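Local coordinates for protein arylalkylamine N-Acetyltransferase like 5b (Aedes aegypti, PDB 4FD4) that probably transfers acyl groups from coenzyme A thioesters, such as acetyl-CoA, to the amino group of arylalkylamines such as serotonin and dopamine, at residues Val63-Asp66 against Lys71-Gly74. Numbering follows the deposited sequence.
Sequences VAED and KFIG
Val-63 lies over one face of the Phe-72 ring, and CB of Glu-65 sits at the ring edge, near its plane. The contact lies in the beta hairpin of strands 61-66 and 71-81, part of the central sheet of the GNAT fold. Both methyls of Val-63 touch the ring. Val-63 CG1 makes a CH-pi contact 4.0 Å from the Phe-72 ring centroid. Val-63 CG2 lies 3.8 Å from Phe-72 CE1. With CG anti to the carbonyl carbon (chi1 -71°), the Phe-72 ring reaches across the strand gap to Val-63. Helix 17-28 also packs on this ring, through Gln-19 and Ile-23. The extended Glu-65 chain runs across the ring edge at a slant, its carboxylate plane turned 62° from the ring plane. A salt bridge to Arg-10 on strand 7-11 holds that carboxylate.

The strands pair antiparallel, with a classic beta bulge where Ile-73 and Gly-74 both face Ala-64. On the face of Ala-64, opposite Phe-72, Leu-143 of helix 143-158 touches Ala-64 and Ile-73. Asp-66 CB points to that face too, and its OD2 is hydrogen-bonded to Tyr-138 OH. Beyond the bulge, Asp-66 N donates to Lys-71 O over 2.7 Å. On the other side, Ala-64 N bonds Gly-74 O at 2.9 Å, approaching from above the carbonyl plane. Two donors grip the carbonyl of Ala-64. Ile-73 N meets Ala-64 O at 2.7 Å in a nearly straight bond. Gly-74 N reaches the same Ala-64 O at 3.1 Å, with a bent N-H...O angle of 140°.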
loop_
_atom_site.group_PDB
_atom_site.type_symbol
_atom_site.label_atom_id
_atom_site.label_comp_id
_atom_site.label_asym_id
_atom_site.label_seq_id
_atom_site.Cartn_x
_atom_site.Cartn_y
_atom_site.Cartn_z
ATOM N N VAL A 63 -12.515 -0.154 4.926
ATOM C CA VAL A 63 -13.271 -0.533 3.762
ATOM C C VAL A 63 -14.321 0.523 3.495
ATOM O O VAL A 63 -14.801 1.216 4.420
ATOM C CB VAL A 63 -13.927 -1.908 3.919
ATOM C CG1 VAL A 63 -12.870 -3.022 3.897
ATOM C CG2 VAL A 63 -14.741 -1.953 5.202
ATOM N N ALA A 64 -14.620 0.661 2.212
ATOM C CA ALA A 64 -15.748 1.455 1.744
ATOM C C ALA A 64 -16.759 0.429 1.251
ATOM O O ALA A 64 -16.447 -0.428 0.395
ATOM C CB ALA A 64 -15.325 2.379 0.616
ATOM N N GLU A 65 -17.964 0.521 1.810
ATOM C CA GLU A 65 -19.005 -0.483 1.652
ATOM C C GLU A 65 -20.265 0.150 1.059
ATOM O O GLU A 65 -20.666 1.248 1.448
ATOM C CB GLU A 65 -19.322 -1.061 3.036
ATOM C CG GLU A 65 -20.409 -2.117 3.110
ATOM C CD GLU A 65 -20.641 -2.598 4.547
ATOM O OE1 GLU A 65 -20.915 -3.804 4.745
ATOM O OE2 GLU A 65 -20.543 -1.770 5.481
ATOM N N ASP A 66 -20.876 -0.545 0.110
ATOM C CA ASP A 66 -22.178 -0.160 -0.433
ATOM C C ASP A 66 -23.226 -0.916 0.382
ATOM O O ASP A 66 -23.609 -2.032 0.028
ATOM C CB ASP A 66 -22.254 -0.547 -1.915
ATOM C CG ASP A 66 -23.589 -0.175 -2.569
ATOM O OD1 ASP A 66 -24.615 -0.097 -1.862
ATOM O OD2 ASP A 66 -23.608 0.013 -3.801
ATOM N N LYS A 71 -21.825 -4.844 0.014
ATOM C CA LYS A 71 -20.680 -5.096 -0.861
ATOM C C LYS A 71 -19.537 -4.108 -0.604
ATOM O O LYS A 71 -19.769 -2.901 -0.496
ATOM C CB LYS A 71 -21.141 -4.982 -2.320
ATOM C CG LYS A 71 -20.031 -4.941 -3.360
ATOM C CD LYS A 71 -20.602 -4.572 -4.731
ATOM C CE LYS A 71 -19.536 -4.619 -5.822
ATOM N NZ LYS A 71 -20.117 -4.311 -7.163
ATOM N N PHE A 72 -18.307 -4.609 -0.509
ATOM C CA PHE A 72 -17.160 -3.716 -0.418
ATOM C C PHE A 72 -16.889 -3.120 -1.808
ATOM O O PHE A 72 -17.021 -3.803 -2.828
ATOM C CB PHE A 72 -15.914 -4.456 0.084
ATOM C CG PHE A 72 -15.970 -4.853 1.540
ATOM C CD1 PHE A 72 -16.921 -4.308 2.399
ATOM C CD2 PHE A 72 -15.050 -5.770 2.056
ATOM C CE1 PHE A 72 -16.963 -4.682 3.737
ATOM C CE2 PHE A 72 -15.087 -6.142 3.391
ATOM C CZ PHE A 72 -16.041 -5.604 4.234
ATOM N N ILE A 73 -16.495 -1.856 -1.851
ATOM C CA ILE A 73 -16.184 -1.218 -3.121
ATOM C C ILE A 73 -14.913 -0.392 -3.016
ATOM O O ILE A 73 -14.501 0.271 -3.972
ATOM C CB ILE A 73 -17.334 -0.305 -3.588
ATOM C CG1 ILE A 73 -17.617 0.749 -2.518
ATOM C CG2 ILE A 73 -18.573 -1.137 -3.878
ATOM C CD1 ILE A 73 -18.543 1.850 -2.972
ATOM N N GLY A 74 -14.303 -0.402 -1.836
ATOM C CA GLY A 74 -12.988 0.203 -1.714
ATOM C C GLY A 74 -12.268 -0.373 -0.511
ATOM O O GLY A 74 -12.914 -0.895 0.402
#